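Local coordinates for cytochrome c-552/4 domain-containing protein (Ignicoccus hospitalis KIN4/I, PDB 4QO5), which is of unknown function but, as a membrane-associated cytochrome carrying eight c-type hemes, probably takes part in electron transfer, at residues L168-V178 and Y195-V206; L440-L449 and I505-E516. One frame throughout, in Å; residues are numbered along the deposited sequence.

Contact 1 (L168-V178 and Y195-V206). With HEC (heme c), chain E.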
# COMPACT_ATOMS: atom_id res chain seq x y z
N LEU A 168 -11.98 -16.56 -7.61
CA LEU A 168 -12.68 -16.38 -8.87
C LEU A 168 -12.94 -14.92 -9.24
O LEU A 168 -13.25 -14.62 -10.38
CB LEU A 168 -13.98 -17.21 -8.89
CG LEU A 168 -13.71 -18.67 -8.53
CD1 LEU A 168 -14.99 -19.48 -8.63
CD2 LEU A 168 -12.63 -19.27 -9.45
N ALA A 169 -12.78 -14.01 -8.27
CA ALA A 169 -12.89 -12.59 -8.58
C ALA A 169 -11.81 -12.15 -9.59
O ALA A 169 -12.03 -11.27 -10.43
CB ALA A 169 -12.78 -11.75 -7.31
N CYS A 170 -10.63 -12.75 -9.50
CA CYS A 170 -9.58 -12.40 -10.45
C CYS A 170 -9.50 -13.35 -11.61
O CYS A 170 -9.27 -12.92 -12.74
CB CYS A 170 -8.23 -12.40 -9.78
SG CYS A 170 -8.30 -11.14 -8.48
N HIS A 171 -9.66 -14.64 -11.33
CA HIS A 171 -9.54 -15.68 -12.35
C HIS A 171 -10.78 -15.80 -13.25
O HIS A 171 -10.67 -16.22 -14.41
CB HIS A 171 -9.26 -17.05 -11.71
CG HIS A 171 -7.85 -17.20 -11.21
ND1 HIS A 171 -6.89 -17.93 -11.89
CD2 HIS A 171 -7.24 -16.72 -10.10
CE1 HIS A 171 -5.76 -17.89 -11.22
NE2 HIS A 171 -5.94 -17.17 -10.13
N GLY A 172 -11.95 -15.47 -12.72
CA GLY A 172 -13.19 -15.63 -13.48
C GLY A 172 -14.10 -16.70 -12.91
O GLY A 172 -13.62 -17.69 -12.34
N THR A 173 -15.41 -16.49 -13.05
CA THR A 173 -16.41 -17.47 -12.64
C THR A 173 -17.00 -18.12 -13.88
O THR A 173 -16.72 -17.71 -15.01
CB THR A 173 -17.60 -16.79 -11.93
OG1 THR A 173 -18.06 -15.70 -12.74
CG2 THR A 173 -17.21 -16.28 -10.55
N VAL A 174 -17.84 -19.13 -13.67
CA VAL A 174 -18.70 -19.64 -14.74
C VAL A 174 -20.08 -18.98 -14.56
O VAL A 174 -20.70 -19.10 -13.51
CB VAL A 174 -18.84 -21.16 -14.66
CG1 VAL A 174 -19.95 -21.66 -15.61
CG2 VAL A 174 -17.53 -21.82 -14.98
N VAL A 175 -20.51 -18.25 -15.58
CA VAL A 175 -21.78 -17.55 -15.52
C VAL A 175 -22.89 -18.49 -15.99
O VAL A 175 -22.81 -19.10 -17.06
CB VAL A 175 -21.76 -16.28 -16.39
CG1 VAL A 175 -23.12 -15.56 -16.31
CG2 VAL A 175 -20.61 -15.34 -15.97
N LYS A 176 -23.92 -18.63 -15.16
CA LYS A 176 -25.09 -19.42 -15.54
C LYS A 176 -26.34 -18.56 -15.51
O LYS A 176 -26.58 -17.84 -14.55
CB LYS A 176 -25.24 -20.63 -14.61
CG LYS A 176 -24.19 -21.70 -14.83
CD LYS A 176 -24.33 -22.87 -13.87
CE LYS A 176 -23.14 -23.82 -14.01
NZ LYS A 176 -23.28 -25.07 -13.20
N VAL A 177 -27.15 -18.65 -16.57
CA VAL A 177 -28.42 -17.93 -16.59
C VAL A 177 -29.45 -18.84 -15.94
O VAL A 177 -29.68 -19.94 -16.43
CB VAL A 177 -28.85 -17.58 -18.02
CG1 VAL A 177 -30.20 -16.88 -18.02
CG2 VAL A 177 -27.79 -16.74 -18.70
N VAL A 178 -30.07 -18.39 -14.85
CA VAL A 178 -30.94 -19.29 -14.10
C VAL A 178 -32.41 -18.90 -14.07
O VAL A 178 -33.26 -19.63 -13.56
CB VAL A 178 -30.43 -19.54 -12.66
CG1 VAL A 178 -29.04 -20.16 -12.70
CG2 VAL A 178 -30.42 -18.25 -11.85
N TYR A 195 -28.80 -14.32 -12.69
CA TYR A 195 -27.58 -15.08 -12.96
C TYR A 195 -27.05 -15.80 -11.73
O TYR A 195 -27.32 -15.39 -10.59
CB TYR A 195 -26.44 -14.16 -13.41
CG TYR A 195 -26.64 -13.43 -14.71
CD1 TYR A 195 -26.42 -14.07 -15.93
CD2 TYR A 195 -26.99 -12.09 -14.72
CE1 TYR A 195 -26.56 -13.40 -17.12
CE2 TYR A 195 -27.14 -11.40 -15.91
CZ TYR A 195 -26.92 -12.07 -17.11
OH TYR A 195 -27.06 -11.41 -18.30
N GLU A 196 -26.23 -16.81 -11.98
CA GLU A 196 -25.25 -17.28 -11.00
C GLU A 196 -23.87 -16.98 -11.57
O GLU A 196 -23.58 -17.30 -12.73
CB GLU A 196 -25.38 -18.79 -10.75
CG GLU A 196 -26.68 -19.22 -10.10
CD GLU A 196 -26.72 -20.72 -9.83
OE1 GLU A 196 -25.77 -21.43 -10.23
OE2 GLU A 196 -27.71 -21.20 -9.23
N GLY A 197 -23.03 -16.33 -10.78
CA GLY A 197 -21.68 -16.05 -11.21
C GLY A 197 -21.46 -14.74 -11.95
O GLY A 197 -20.36 -14.50 -12.46
N TYR A 198 -22.48 -13.90 -12.01
CA TYR A 198 -22.36 -12.54 -12.54
C TYR A 198 -23.18 -11.57 -11.66
O TYR A 198 -24.32 -11.87 -11.36
CB TYR A 198 -22.80 -12.44 -14.01
CG TYR A 198 -22.43 -11.08 -14.56
CD1 TYR A 198 -21.12 -10.82 -14.98
CD2 TYR A 198 -23.35 -10.05 -14.58
CE1 TYR A 198 -20.75 -9.54 -15.41
CE2 TYR A 198 -23.00 -8.77 -15.02
CZ TYR A 198 -21.70 -8.52 -15.43
OH TYR A 198 -21.36 -7.24 -15.85
N PRO A 199 -22.62 -10.40 -11.27
CA PRO A 199 -21.34 -9.78 -11.65
C PRO A 199 -20.08 -10.58 -11.34
O PRO A 199 -19.92 -11.18 -10.28
CB PRO A 199 -21.32 -8.46 -10.85
CG PRO A 199 -22.31 -8.65 -9.76
CD PRO A 199 -23.39 -9.50 -10.39
N ASN A 200 -19.20 -10.58 -12.33
CA ASN A 200 -17.83 -11.05 -12.18
C ASN A 200 -17.10 -10.54 -13.39
O ASN A 200 -17.67 -10.54 -14.48
CB ASN A 200 -17.75 -12.57 -12.18
CG ASN A 200 -16.31 -13.07 -12.22
OD1 ASN A 200 -15.75 -13.31 -13.30
ND2 ASN A 200 -15.70 -13.20 -11.06
N HIS A 201 -15.85 -10.09 -13.22
CA HIS A 201 -15.07 -9.64 -14.37
C HIS A 201 -13.63 -10.16 -14.34
O HIS A 201 -12.71 -9.45 -14.72
CB HIS A 201 -15.15 -8.12 -14.50
CG HIS A 201 -16.56 -7.61 -14.49
ND1 HIS A 201 -17.24 -7.37 -13.31
CD2 HIS A 201 -17.44 -7.39 -15.49
CE1 HIS A 201 -18.48 -6.99 -13.60
NE2 HIS A 201 -18.63 -7.00 -14.91
N GLY A 202 -13.46 -11.39 -13.87
CA GLY A 202 -12.15 -12.02 -13.91
C GLY A 202 -11.77 -12.36 -15.34
O GLY A 202 -12.63 -12.52 -16.20
N VAL A 203 -10.47 -12.48 -15.60
CA VAL A 203 -10.00 -12.58 -16.98
C VAL A 203 -10.46 -13.82 -17.73
O VAL A 203 -10.58 -13.77 -18.95
CB VAL A 203 -8.47 -12.46 -17.07
CG1 VAL A 203 -8.04 -11.06 -16.65
CG2 VAL A 203 -7.82 -13.53 -16.19
N GLY A 204 -10.70 -14.92 -17.02
CA GLY A 204 -11.15 -16.15 -17.64
C GLY A 204 -12.63 -16.44 -17.44
O GLY A 204 -13.04 -17.60 -17.43
N ARG A 205 -13.44 -15.40 -17.26
CA ARG A 205 -14.88 -15.59 -17.03
C ARG A 205 -15.50 -16.44 -18.15
O ARG A 205 -15.25 -16.19 -19.33
CB ARG A 205 -15.61 -14.26 -16.96
CG ARG A 205 -17.12 -14.40 -16.61
CD ARG A 205 -17.73 -13.02 -16.57
NE ARG A 205 -17.89 -12.49 -17.92
CZ ARG A 205 -17.87 -11.20 -18.24
NH1 ARG A 205 -17.69 -10.25 -17.31
NH2 ARG A 205 -18.04 -10.85 -19.51
N VAL A 206 -16.28 -17.45 -17.77
CA VAL A 206 -16.94 -18.30 -18.77
C VAL A 206 -18.34 -17.74 -19.02
O VAL A 206 -19.23 -17.86 -18.19
CB VAL A 206 -17.01 -19.77 -18.31
CG1 VAL A 206 -17.60 -20.66 -19.40
CG2 VAL A 206 -15.61 -20.25 -17.91
FE HEC E . -4.36 -16.76 -8.61
CHA HEC E . -2.13 -17.40 -11.20
CHB HEC E . -4.05 -20.03 -7.64
CHC HEC E . -6.40 -16.17 -5.90
CHD HEC E . -4.22 -13.43 -9.24
NA HEC E . -3.25 -18.37 -9.27
C1A HEC E . -2.49 -18.46 -10.41
C2A HEC E . -2.16 -19.86 -10.62
C3A HEC E . -2.69 -20.55 -9.62
C4A HEC E . -3.38 -19.64 -8.76
CMA HEC E . -2.63 -22.07 -9.35
CAA HEC E . -1.34 -20.44 -11.81
CBA HEC E . -2.40 -21.02 -12.76
CGA HEC E . -1.81 -21.54 -14.05
O1A HEC E . -1.84 -22.78 -14.27
O2A HEC E . -1.31 -20.72 -14.85
NB HEC E . -5.08 -17.88 -7.12
C1B HEC E . -4.82 -19.20 -6.86
C2B HEC E . -5.56 -19.63 -5.70
C3B HEC E . -6.14 -18.53 -5.19
C4B HEC E . -5.91 -17.44 -6.10
CMB HEC E . -5.43 -21.04 -5.08
CAB HEC E . -6.97 -18.29 -3.91
CBB HEC E . -6.85 -19.27 -2.72
NC HEC E . -5.13 -15.16 -7.68
C1C HEC E . -6.03 -15.09 -6.65
C2C HEC E . -6.62 -13.76 -6.63
C3C HEC E . -5.84 -13.05 -7.46
C4C HEC E . -5.00 -13.91 -8.21
CMC HEC E . -7.53 -13.29 -5.47
CAC HEC E . -5.74 -11.59 -7.88
CBC HEC E . -5.60 -10.69 -6.61
ND HEC E . -3.35 -15.60 -10.00
C1D HEC E . -3.43 -14.22 -10.06
C2D HEC E . -2.53 -13.74 -11.07
C3D HEC E . -1.86 -14.97 -11.67
C4D HEC E . -2.43 -16.08 -10.95
CMD HEC E . -2.29 -12.27 -11.46
CAD HEC E . -0.78 -15.01 -12.78
CBD HEC E . 0.53 -14.61 -12.12
CGD HEC E . 1.70 -14.83 -13.05
O1D HEC E . 2.77 -14.24 -12.78
O2D HEC E . 1.56 -15.58 -14.04
O HOH W 1 -14.46 -9.89 -10.75
O HOH W 2 -24.43 -24.52 -10.39
O HOH W 3 -2.42 -16.20 -7.11

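Contact 2 (L440-L449 and I505-E516)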
# COMPACT_ATOMS: atom_id res chain seq x y z
N LEU A 440 12.14 -29.99 3.41
CA LEU A 440 11.67 -29.84 4.79
C LEU A 440 10.23 -30.36 4.92
O LEU A 440 9.88 -30.99 5.91
CB LEU A 440 11.76 -28.38 5.26
CG LEU A 440 13.18 -27.83 5.40
CD1 LEU A 440 13.17 -26.33 5.63
CD2 LEU A 440 13.91 -28.54 6.53
N LEU A 441 9.40 -30.10 3.92
CA LEU A 441 8.04 -30.63 3.94
C LEU A 441 8.03 -32.16 3.90
O LEU A 441 7.24 -32.80 4.60
CB LEU A 441 7.18 -30.05 2.82
CG LEU A 441 5.71 -30.49 2.91
CD1 LEU A 441 5.12 -30.19 4.29
CD2 LEU A 441 4.91 -29.80 1.85
N LEU A 442 8.89 -32.75 3.07
CA LEU A 442 9.01 -34.21 3.04
C LEU A 442 9.42 -34.75 4.41
O LEU A 442 8.99 -35.83 4.82
CB LEU A 442 10.00 -34.66 1.96
CG LEU A 442 9.57 -34.44 0.51
CD1 LEU A 442 10.70 -34.82 -0.45
CD2 LEU A 442 8.32 -35.23 0.18
N LYS A 443 10.26 -34.01 5.12
CA LYS A 443 10.63 -34.40 6.48
C LYS A 443 9.44 -34.30 7.44
O LYS A 443 9.28 -35.13 8.33
CB LYS A 443 11.79 -33.53 7.00
CG LYS A 443 13.10 -33.77 6.28
CD LYS A 443 14.26 -33.02 6.94
CE LYS A 443 15.60 -33.47 6.35
NZ LYS A 443 16.70 -32.50 6.61
N ALA A 444 8.61 -33.28 7.25
CA ALA A 444 7.42 -33.11 8.08
C ALA A 444 6.45 -34.27 7.88
O ALA A 444 5.84 -34.76 8.83
CB ALA A 444 6.73 -31.80 7.75
N TRP A 445 6.30 -34.71 6.63
CA TRP A 445 5.42 -35.83 6.34
C TRP A 445 6.01 -37.13 6.87
O TRP A 445 5.30 -37.97 7.41
CB TRP A 445 5.16 -35.94 4.84
CG TRP A 445 4.26 -34.88 4.29
CD1 TRP A 445 3.28 -34.19 4.96
CD2 TRP A 445 4.26 -34.39 2.95
NE1 TRP A 445 2.68 -33.30 4.10
CE2 TRP A 445 3.26 -33.41 2.86
CE3 TRP A 445 5.01 -34.69 1.81
CZ2 TRP A 445 2.99 -32.71 1.68
CZ3 TRP A 445 4.74 -34.01 0.63
CH2 TRP A 445 3.75 -33.03 0.58
N GLN A 446 7.32 -37.28 6.73
CA GLN A 446 8.02 -38.47 7.19
C GLN A 446 7.95 -38.66 8.70
O GLN A 446 7.89 -39.78 9.20
CB GLN A 446 9.49 -38.42 6.76
CG GLN A 446 10.24 -39.73 6.93
CD GLN A 446 9.92 -40.73 5.84
OE1 GLN A 446 9.99 -40.42 4.65
NE2 GLN A 446 9.58 -41.95 6.24
N SER A 447 7.97 -37.55 9.44
CA SER A 447 8.05 -37.60 10.90
C SER A 447 6.67 -37.59 11.54
O SER A 447 6.54 -37.78 12.75
CB SER A 447 8.88 -36.44 11.43
OG SER A 447 8.16 -35.22 11.38
N GLY A 448 5.64 -37.34 10.74
CA GLY A 448 4.28 -37.35 11.24
C GLY A 448 3.79 -36.02 11.77
O GLY A 448 2.73 -35.94 12.37
N LEU A 449 4.57 -34.96 11.56
CA LEU A 449 4.13 -33.63 11.96
C LEU A 449 2.96 -33.18 11.09
O LEU A 449 2.09 -32.43 11.54
CB LEU A 449 5.28 -32.62 11.88
CG LEU A 449 4.96 -31.15 12.15
CD1 LEU A 449 4.34 -30.95 13.53
CD2 LEU A 449 6.23 -30.31 12.02
N ILE A 505 12.17 -20.68 5.86
CA ILE A 505 13.00 -21.87 5.97
C ILE A 505 13.29 -22.20 7.43
O ILE A 505 13.10 -23.34 7.87
CB ILE A 505 14.33 -21.71 5.20
CG1 ILE A 505 14.05 -21.68 3.68
CG2 ILE A 505 15.29 -22.84 5.54
CD1 ILE A 505 15.25 -21.28 2.83
N GLU A 506 13.71 -21.20 8.18
CA GLU A 506 14.01 -21.40 9.59
C GLU A 506 12.75 -21.66 10.42
O GLU A 506 12.79 -22.40 11.38
CB GLU A 506 14.79 -20.21 10.15
CG GLU A 506 16.16 -20.07 9.52
CD GLU A 506 17.01 -21.31 9.69
OE1 GLU A 506 16.88 -21.98 10.75
OE2 GLU A 506 17.82 -21.62 8.79
N HIS A 507 11.65 -21.05 10.02
CA HIS A 507 10.38 -21.30 10.72
C HIS A 507 10.00 -22.78 10.59
O HIS A 507 9.69 -23.44 11.59
CB HIS A 507 9.31 -20.32 10.25
CG HIS A 507 8.01 -20.41 10.99
ND1 HIS A 507 7.95 -20.71 12.34
CD2 HIS A 507 6.77 -20.00 10.65
CE1 HIS A 507 6.70 -20.63 12.75
NE2 HIS A 507 5.96 -20.18 11.76
N MET A 508 10.10 -23.31 9.37
CA MET A 508 9.87 -24.74 9.18
C MET A 508 10.83 -25.61 9.99
O MET A 508 10.41 -26.60 10.61
CB MET A 508 9.92 -25.11 7.70
CG MET A 508 8.91 -24.34 6.86
SD MET A 508 8.96 -24.89 5.14
CE MET A 508 8.34 -26.57 5.29
N LYS A 509 12.11 -25.24 10.02
CA LYS A 509 13.09 -26.00 10.78
C LYS A 509 12.80 -25.99 12.28
O LYS A 509 12.96 -27.01 12.96
CB LYS A 509 14.51 -25.49 10.49
CG LYS A 509 15.01 -25.91 9.13
CD LYS A 509 16.22 -25.11 8.67
CE LYS A 509 17.41 -25.31 9.57
NZ LYS A 509 18.63 -24.68 8.97
N THR A 510 12.36 -24.85 12.80
CA THR A 510 12.02 -24.74 14.21
C THR A 510 10.83 -25.65 14.58
O THR A 510 10.87 -26.36 15.59
CB THR A 510 11.75 -23.28 14.61
OG1 THR A 510 12.99 -22.56 14.59
CG2 THR A 510 11.16 -23.21 16.00
N LEU A 511 9.79 -25.65 13.75
CA LEU A 511 8.65 -26.53 13.97
C LEU A 511 9.06 -28.01 13.98
O LEU A 511 8.63 -28.77 14.85
CB LEU A 511 7.56 -26.28 12.93
CG LEU A 511 6.79 -24.97 13.12
CD1 LEU A 511 5.85 -24.72 11.95
CD2 LEU A 511 6.03 -24.99 14.43
N LEU A 512 9.90 -28.40 13.03
CA LEU A 512 10.44 -29.76 13.00
C LEU A 512 11.23 -30.09 14.26
O LEU A 512 11.09 -31.18 14.82
CB LEU A 512 11.31 -29.96 11.75
CG LEU A 512 10.55 -30.02 10.43
CD1 LEU A 512 11.52 -29.99 9.24
CD2 LEU A 512 9.67 -31.26 10.38
N ARG A 513 12.06 -29.15 14.71
CA ARG A 513 12.83 -29.32 15.94
C ARG A 513 11.95 -29.46 17.18
O ARG A 513 12.23 -30.30 18.05
CB ARG A 513 13.77 -28.13 16.16
CG ARG A 513 15.09 -28.23 15.46
CD ARG A 513 16.01 -27.12 15.94
NE ARG A 513 16.39 -27.27 17.34
CZ ARG A 513 16.55 -26.25 18.19
NH1 ARG A 513 16.90 -26.48 19.44
NH2 ARG A 513 16.37 -25.00 17.77
N LEU A 514 10.93 -28.62 17.29
CA LEU A 514 9.99 -28.71 18.42
C LEU A 514 9.26 -30.04 18.41
O LEU A 514 9.08 -30.67 19.45
CB LEU A 514 8.97 -27.58 18.37
CG LEU A 514 9.48 -26.19 18.75
CD1 LEU A 514 8.37 -25.16 18.61
CD2 LEU A 514 10.02 -26.19 20.17
N TRP A 515 8.86 -30.47 17.22
CA TRP A 515 8.17 -31.75 17.07
C TRP A 515 9.05 -32.91 17.51
O TRP A 515 8.61 -33.78 18.26
CB TRP A 515 7.69 -31.93 15.63
CG TRP A 515 6.92 -33.18 15.39
CD1 TRP A 515 7.30 -34.24 14.61
CD2 TRP A 515 5.63 -33.52 15.92
NE1 TRP A 515 6.33 -35.21 14.62
CE2 TRP A 515 5.29 -34.80 15.42
CE3 TRP A 515 4.72 -32.86 16.76
CZ2 TRP A 515 4.09 -35.43 15.73
CZ3 TRP A 515 3.53 -33.50 17.07
CH2 TRP A 515 3.23 -34.77 16.56
N GLU A 516 10.29 -32.92 17.05
CA GLU A 516 11.22 -33.98 17.43
C GLU A 516 11.54 -33.96 18.93
O GLU A 516 11.69 -35.02 19.54
CB GLU A 516 12.51 -33.91 16.61
CG GLU A 516 12.34 -34.44 15.19
CD GLU A 516 11.75 -35.85 15.15
OE1 GLU A 516 12.37 -36.77 15.74
OE2 GLU A 516 10.68 -36.03 14.54

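Contact 1 (L168-V178 and Y195-V206)
N200 ND2 donates to L168 O over 2.9 Å; the oxygen lies in the amide plane, while the nitrogen stands above the L168 carbonyl plane. G172 N reaches this oxygen from the opposite face of that plane. At the Y195 ring, K176 O lies by the edge, while V175 CG1 and V177 CG2 approach obliquely. N200 holds its CG anti to the backbone N (chi1 172°), which carries the amide over to 168-178. OD1 takes a weak bond from T173 N across the contact, and within its own segment accepts G202 N at 3.0 Å, closing an Asx turn. A leucine here would probably leave G202 N and T173 N without their acceptor, abolish the Asx turn and cost L168 O its side-chain donor. T173 OG1 meets G197 O at 2.6 Å in the carbonyl plane, on a lone pair. G172 and G202 have CA atoms 3.8 Å apart, too close for a side chain on G202. Farther along, K176 and E196 exchange two backbone bonds, starting the antiparallel hairpin 176-185/188-196. H171 NE2 binds the heme iron at 2.2 Å, a water also ligates it, and C170 SG is covalently joined to the heme: the Cys-His end of a CxxCH motif.

Contact 2 (L440-L449 and I505-E516)
Helix segments 440-447 and 505-516 run nearly parallel, their axes 18° apart and 10.4 Å at closest approach, with A444 CA and L512 CA separated by 6.7 Å. The packing is knobs-into-holes, with one knob from each helix: L440 sits among I505, M508, K509 and L512, and L512 among L440, K443, A444 and S447. L440 CD2 and L512 CD1 meet at 3.9 Å where the two chains cross. L512 sends CD2 against the A444 backbone, 3.7 Å from A444 CA. The bend of M508 at chi3 (67°) brings its CE against L440 CB, 3.9 Å away. Helix 464-485 packs on L441 and L511, making a third wall, and its E466, a calcium-site residue, accepts from W445 NE1. Past the end of helix 413-447, the positive phi of G448 swings the chain so that L449 slides past W515, its CB over the five-membered ring, 3.8 Å from the centroid. R513 of the second subunit binds the carbonyls of G448 and L449, so this turn also belongs to the subunit interface. At the indole edge, W515 NE1 donates almost straight (170°) to S447 O at 3.2 Å, with the oxygen in the ring plane but the nitrogen well above the carbonyl plane.

Overall arrangement
Contact 1 is the buried one, its centre about 14 Å from the centre of the chain, whereas contact 2, partly buried, lies about 34 Å out. The two centres are about 40 Å apart, with about 21 Å between nearest atoms, and share no helix or strand; in sequence contact 1 closes before contact 2 opens. Their chemistry follows their place. In contact 1 a helix end, loops and the start of a strand pair, beside hemes, are tied by many main-chain and side-chain hydrogen bonds, burying 828 Å²; the paired helices bury 578 Å², mostly through aliphatic side chains, with one hydrogen bond between them. Both touch the second subunit, contact 1 through its Y418, which bonds to G197 N.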